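Local coordinates for protein ribonucleotide monophosphatase NagD (Escherichia coli, PDB 2C4N) that hydrolyses ribonucleoside 5'-phosphates to nucleoside and phosphate as a magnesium-dependent phosphatase, and probably also accepts other nucleotides, polyphosphate and glucose-1-phosphate, at residues A25-G30 with A245-I250; T205-G210 with T217-S222. One frame throughout, in Å; residues are numbered along the deposited sequence.

Contact 1 of 2, residues A25-G30 with A245-I250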
loop_
_atom_site.group_PDB
_atom_site.type_symbol
_atom_site.label_atom_id
_atom_site.label_comp_id
_atom_site.label_asym_id
_atom_site.label_seq_id
_atom_site.Cartn_x
_atom_site.Cartn_y
_atom_site.Cartn_z
ATOM N N ALA A 25 -2.654 27.791 -30.354
ATOM C CA ALA A 25 -2.296 29.196 -30.529
ATOM C C ALA A 25 -3.522 30.106 -30.480
ATOM O O ALA A 25 -3.552 31.083 -29.731
ATOM C CB ALA A 25 -1.548 29.384 -31.847
ATOM N N GLU A 26 -4.536 29.777 -31.274
ATOM C CA GLU A 26 -5.759 30.569 -31.327
ATOM C C GLU A 26 -6.470 30.588 -29.975
ATOM O O GLU A 26 -7.009 31.614 -29.555
ATOM C CB GLU A 26 -6.701 30.006 -32.395
ATOM C CG GLU A 26 -7.907 30.883 -32.685
ATOM C CD GLU A 26 -7.527 32.216 -33.304
ATOM O OE1 GLU A 26 -6.776 32.984 -32.665
ATOM O OE2 GLU A 26 -7.979 32.496 -34.434
ATOM N N PHE A 27 -6.470 29.445 -29.297
ATOM C CA PHE A 27 -7.107 29.328 -27.991
ATOM C C PHE A 27 -6.467 30.293 -27.002
ATOM O O PHE A 27 -7.155 31.078 -26.350
ATOM C CB PHE A 27 -6.972 27.892 -27.472
ATOM C CG PHE A 27 -7.465 27.701 -26.067
ATOM C CD1 PHE A 27 -8.809 27.881 -25.750
ATOM C CD2 PHE A 27 -6.585 27.324 -25.057
ATOM C CE1 PHE A 27 -9.271 27.688 -24.447
ATOM C CE2 PHE A 27 -7.035 27.128 -23.752
ATOM C CZ PHE A 27 -8.383 27.310 -23.446
ATOM N N LEU A 28 -5.143 30.234 -26.899
ATOM C CA LEU A 28 -4.409 31.093 -25.977
ATOM C C LEU A 28 -4.507 32.574 -26.334
ATOM O O LEU A 28 -4.735 33.413 -25.460
ATOM C CB LEU A 28 -2.943 30.661 -25.922
ATOM C CG LEU A 28 -2.702 29.251 -25.362
ATOM C CD1 LEU A 28 -1.207 28.958 -25.320
ATOM C CD2 LEU A 28 -3.303 29.148 -23.967
ATOM N N HIS A 29 -4.339 32.896 -27.612
ATOM C CA HIS A 29 -4.419 34.286 -28.051
ATOM C C HIS A 29 -5.795 34.868 -27.750
ATOM O O HIS A 29 -5.915 36.042 -27.396
ATOM C CB HIS A 29 -4.111 34.401 -29.547
ATOM C CG HIS A 29 -2.690 34.084 -29.898
ATOM N ND1 HIS A 29 -1.618 34.619 -29.215
ATOM C CD2 HIS A 29 -2.162 33.297 -30.866
ATOM C CE1 HIS A 29 -0.493 34.173 -29.745
ATOM N NE2 HIS A 29 -0.796 33.370 -30.748
ATOM N N GLY A 30 -6.830 34.045 -27.883
ATOM C CA GLY A 30 -8.177 34.506 -27.599
ATOM C C GLY A 30 -8.315 34.911 -26.144
ATOM O O GLY A 30 -8.941 35.923 -25.822
ATOM N N ALA A 245 -9.527 23.432 -29.122
ATOM C CA ALA A 245 -10.080 24.056 -30.321
ATOM C C ALA A 245 -11.572 24.376 -30.240
ATOM O O ALA A 245 -12.028 25.362 -30.825
ATOM C CB ALA A 245 -9.805 23.176 -31.531
ATOM N N GLU A 246 -12.333 23.556 -29.521
ATOM C CA GLU A 246 -13.768 23.790 -29.402
ATOM C C GLU A 246 -14.196 24.498 -28.123
ATOM O O GLU A 246 -15.379 24.777 -27.939
ATOM C CB GLU A 246 -14.539 22.471 -29.522
ATOM C CG GLU A 246 -14.401 21.779 -30.868
ATOM C CD GLU A 246 -15.369 20.627 -31.020
ATOM O OE1 GLU A 246 -15.815 20.088 -29.982
ATOM O OE2 GLU A 246 -15.681 20.253 -32.174
ATOM N N ILE A 247 -13.253 24.787 -27.233
ATOM C CA ILE A 247 -13.608 25.470 -25.991
ATOM C C ILE A 247 -14.066 26.891 -26.319
ATOM O O ILE A 247 -13.309 27.664 -26.908
ATOM C CB ILE A 247 -12.400 25.561 -25.011
ATOM C CG1 ILE A 247 -11.982 24.165 -24.554
ATOM C CG2 ILE A 247 -12.765 26.403 -23.794
ATOM C CD1 ILE A 247 -10.760 24.169 -23.637
ATOM N N ASP A 248 -15.300 27.233 -25.952
ATOM C CA ASP A 248 -15.822 28.574 -26.204
ATOM C C ASP A 248 -16.718 29.059 -25.067
ATOM O O ASP A 248 -17.587 29.909 -25.271
ATOM C CB ASP A 248 -16.587 28.618 -27.533
ATOM C CG ASP A 248 -17.837 27.756 -27.521
ATOM O OD1 ASP A 248 -18.138 27.137 -26.475
ATOM O OD2 ASP A 248 -18.521 27.703 -28.563
ATOM N N VAL A 249 -16.507 28.505 -23.876
ATOM C CA VAL A 249 -17.273 28.902 -22.700
ATOM C C VAL A 249 -16.451 29.913 -21.907
ATOM O O VAL A 249 -16.846 30.337 -20.822
ATOM C CB VAL A 249 -17.612 27.687 -21.786
ATOM C CG1 VAL A 249 -18.522 26.707 -22.509
ATOM C CG2 VAL A 249 -16.338 27.006 -21.347
ATOM N N ILE A 250 -15.309 30.296 -22.472
ATOM C CA ILE A 250 -14.419 31.263 -21.848
ATOM C C ILE A 250 -14.588 32.608 -22.539
ATOM O O ILE A 250 -13.809 32.898 -23.471
ATOM C CB ILE A 250 -12.942 30.825 -21.942
ATOM C CG1 ILE A 250 -12.769 29.415 -21.365
ATOM C CG2 ILE A 250 -12.058 31.818 -21.185
ATOM C CD1 ILE A 250 -11.319 28.953 -21.259
ATOM O OXT ILE A 250 -15.505 33.354 -22.159
#

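Contact 2 of 2, residues T205-G210 with T217-S222. With PO4 (phosphate ion), chain C.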
loop_
_atom_site.group_PDB
_atom_site.type_symbol
_atom_site.label_atom_id
_atom_site.label_comp_id
_atom_site.label_asym_id
_atom_site.label_seq_id
_atom_site.Cartn_x
_atom_site.Cartn_y
_atom_site.Cartn_z
ATOM N N THR A 205 -5.459 14.329 -12.064
ATOM C CA THR A 205 -4.530 15.366 -11.629
ATOM C C THR A 205 -5.076 16.776 -11.857
ATOM O O THR A 205 -5.333 17.504 -10.899
ATOM C CB THR A 205 -3.151 15.204 -12.314
ATOM O OG1 THR A 205 -3.286 15.348 -13.730
ATOM C CG2 THR A 205 -2.567 13.817 -12.014
ATOM N N ASP A 206 -5.267 17.165 -13.114
ATOM C CA ASP A 206 -5.792 18.501 -13.404
ATOM C C ASP A 206 -7.200 18.685 -12.853
ATOM O O ASP A 206 -7.488 19.644 -12.136
ATOM C CB ASP A 206 -5.848 18.749 -14.913
ATOM C CG ASP A 206 -4.519 18.540 -15.588
ATOM O OD1 ASP A 206 -3.571 19.289 -15.269
ATOM O OD2 ASP A 206 -4.431 17.626 -16.436
ATOM N N ILE A 207 -8.078 17.750 -13.189
ATOM C CA ILE A 207 -9.463 17.843 -12.768
ATOM C C ILE A 207 -9.655 17.665 -11.267
ATOM O O ILE A 207 -10.360 18.454 -10.635
ATOM C CB ILE A 207 -10.326 16.828 -13.544
ATOM C CG1 ILE A 207 -9.985 16.906 -15.041
ATOM C CG2 ILE A 207 -11.804 17.132 -13.326
ATOM C CD1 ILE A 207 -10.183 18.293 -15.669
ATOM N N LEU A 208 -9.014 16.648 -10.697
ATOM C CA LEU A 208 -9.118 16.393 -9.264
ATOM C C LEU A 208 -8.635 17.602 -8.458
ATOM O O LEU A 208 -9.295 18.024 -7.506
ATOM C CB LEU A 208 -8.301 15.152 -8.883
ATOM C CG LEU A 208 -8.232 14.775 -7.396
ATOM C CD1 LEU A 208 -9.630 14.526 -6.850
ATOM C CD2 LEU A 208 -7.365 13.537 -7.226
ATOM N N ALA A 209 -7.492 18.162 -8.841
ATOM C CA ALA A 209 -6.953 19.322 -8.135
ATOM C C ALA A 209 -7.862 20.536 -8.286
ATOM O O ALA A 209 -8.175 21.215 -7.305
ATOM C CB ALA A 209 -5.556 19.648 -8.648
ATOM N N GLY A 210 -8.295 20.807 -9.514
ATOM C CA GLY A 210 -9.165 21.947 -9.742
ATOM C C GLY A 210 -10.447 21.839 -8.936
ATOM O O GLY A 210 -10.880 22.797 -8.293
ATOM N N THR A 217 -14.028 23.184 -14.002
ATOM C CA THR A 217 -13.052 22.399 -14.742
ATOM C C THR A 217 -13.481 22.028 -16.151
ATOM O O THR A 217 -14.660 21.793 -16.414
ATOM C CB THR A 217 -12.742 21.090 -13.990
ATOM O OG1 THR A 217 -13.958 20.348 -13.825
ATOM C CG2 THR A 217 -12.151 21.384 -12.609
ATOM N N ILE A 218 -12.507 21.975 -17.052
ATOM C CA ILE A 218 -12.756 21.583 -18.433
ATOM C C ILE A 218 -11.779 20.479 -18.781
ATOM O O ILE A 218 -10.564 20.664 -18.708
ATOM C CB ILE A 218 -12.531 22.738 -19.437
ATOM C CG1 ILE A 218 -13.520 23.872 -19.165
ATOM C CG2 ILE A 218 -12.718 22.223 -20.867
ATOM C CD1 ILE A 218 -13.365 25.056 -20.112
ATOM N N LEU A 219 -12.309 19.322 -19.145
ATOM C CA LEU A 219 -11.466 18.201 -19.523
ATOM C C LEU A 219 -11.379 18.128 -21.042
ATOM O O LEU A 219 -12.405 18.157 -21.717
ATOM C CB LEU A 219 -12.061 16.879 -19.018
ATOM C CG LEU A 219 -11.377 15.591 -19.511
ATOM C CD1 LEU A 219 -10.046 15.386 -18.786
ATOM C CD2 LEU A 219 -12.294 14.402 -19.254
ATOM N N VAL A 220 -10.167 18.056 -21.583
ATOM C CA VAL A 220 -10.023 17.889 -23.023
ATOM C C VAL A 220 -9.638 16.430 -23.189
ATOM O O VAL A 220 -9.020 15.850 -22.297
ATOM C CB VAL A 220 -8.934 18.813 -23.640
ATOM C CG1 VAL A 220 -9.433 20.239 -23.666
ATOM C CG2 VAL A 220 -7.628 18.709 -22.856
ATOM N N LEU A 221 -10.016 15.835 -24.315
ATOM C CA LEU A 221 -9.749 14.426 -24.573
ATOM C C LEU A 221 -8.524 14.192 -25.452
ATOM O O LEU A 221 -8.312 13.095 -25.968
ATOM C CB LEU A 221 -10.985 13.803 -25.231
ATOM C CG LEU A 221 -12.297 13.990 -24.453
ATOM C CD1 LEU A 221 -13.480 13.548 -25.311
ATOM C CD2 LEU A 221 -12.233 13.206 -23.150
ATOM N N SER A 222 -7.710 15.228 -25.600
ATOM C CA SER A 222 -6.518 15.162 -26.432
ATOM C C SER A 222 -5.300 14.562 -25.735
ATOM O O SER A 222 -4.229 14.467 -26.337
ATOM C CB SER A 222 -6.182 16.568 -26.937
ATOM O OG SER A 222 -6.114 17.483 -25.852
HETATM P P PO4 C . 0.306 15.100 -14.731
HETATM O O1 PO4 C . 1.417 15.785 -15.438
HETATM O O2 PO4 C . -0.038 13.849 -15.447
HETATM O O3 PO4 C . 0.728 14.776 -13.347
HETATM O O4 PO4 C . -0.879 15.990 -14.688
#

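Contact 1 of 2, residues A25-G30 with A245-I250
Phe27 on helix 24-33 faces the C-terminal tail where the two backbones come nearest, its CA 6.5 Å from the CA of Ala245, and from there the tail leaves a short 3-10 turn and runs past the helix as loop. The contact closes one flank of the Rossmann-like core of the HAD fold: helix 24-33 comes after strand 5-9, an inner strand of the parallel sheet, and the small hairpin that follows it, whereas the tail follows 239-241, which lies at the sheet's edge. Everything across it is apolar, and it turns on one ring. With CG anti to the backbone N (chi1 174°), Phe27 extends off the helix so that CE1 and CZ are the atoms that meet the tail. Ile247 lies against this corner of the ring, its CG2 3.8 Å from Phe27 CE1. Its other branch is extended (chi2 177°) and brings CD1 to 3.9 Å from Phe27 CZ, so both arms of the isoleucine press on the same part of the ring. The two side chains meet at a slant. Ile250, the last residue, crosses Phe27 at about a right angle and touches it through CD1, its only atom within 4.2 Å of the ring. Beyond the pair of segments, Phe27 also packs on Cys8 and Val244, while Ile247 leans on Tyr241, Ile218 and Val220 of the two neighbouring strands. Ile250 reaches Val6 and Leu36, and its terminal carboxylate is tied through O to Lys34 NZ, a polar link just outside the apolar cluster. The isoleucines support each other as well, with Ile247 CG2 3.9 Å from Ile250 CD1. That same CD1 sits 4.0 Å from both Phe27 CE1 and Phe27 CZ, spanning the ring bond between them.

Contact 2 of 2, residues T205-G210 with T217-S222
Ile207 keeps CG2 anti to its backbone N and CG1 beside it (chi1 -47°), and a further bend at chi2 -58° turns CD1 onto the strand backbone, so that CG2 meets Thr217 while the CG1-CD1 branch lies along Ile218 and Leu219. The motif is the helix-on-strand half of a beta-alpha-beta crossover in the HAD core, formed by strand 196-200, helix 203-212 and strand 216-220. The axes of 205-210 and 217-220 run antiparallel, at 172°, and approach to 8.5 Å. CG2 of Ile207 meets Thr217 at OG1, 3.9 Å away, as the two side chains pass at a slant. CD1 presses on the strand backbone itself, 3.9 Å from Ile218 O, while CG1 lies 4.0 Å from Leu219 CD1, where the two side chains cross at about a right angle. Cutting Ile207 back to an alanine is likely to open a gap over Thr217 and leave Leu219 CD1 without its partner from the helix. Farther along the helix Gly210 has no side chain, which lets the main chain come close to the strand; Thr217 CG2 stands 4.1 Å from Gly210 C. No hydrogen bond links the two segments, and Thr217 OG1, though buried, is satisfied elsewhere. The polar work falls to the N-terminal part of the helix. There Asp206 makes a salt bridge through OD1 to Lys176 NZ and accepts a bond from Asn202 N at OD2, so it probably steadies the lysine. Lys176 NZ in turn holds a phosphate ion, probably from the crystallisation liquor, and Thr205 shares it, consistent with the substrate-binding role inferred for both residues. Thr205 OG1, set between its backbone N and carbonyl carbon, donates to phosphate O4 at 2.7 Å.

Overall arrangement
Contacts 1 and 2 work on opposite faces of the same parallel sheet, their centres about 16 Å apart. Strand 216-220 joins them: Thr217 faces helix 203-212, whereas Ile218 turns the other way and packs on the tail, its CG2 3.9 Å from Ile247 CD1 and its CD1 3.8 Å from Val249 CG2. The residues that touch in contact 2 are all buried; it is local, linking a helix to the next strand, and borders the phosphate site. Contact 1 is only partly buried, farther from the chain's centre, and brings the C-terminal tail back to a helix near the start of the sequence. It relies on an aromatic ring; contact 2 uses aliphatic branches, with anion-binding chemistry alongside.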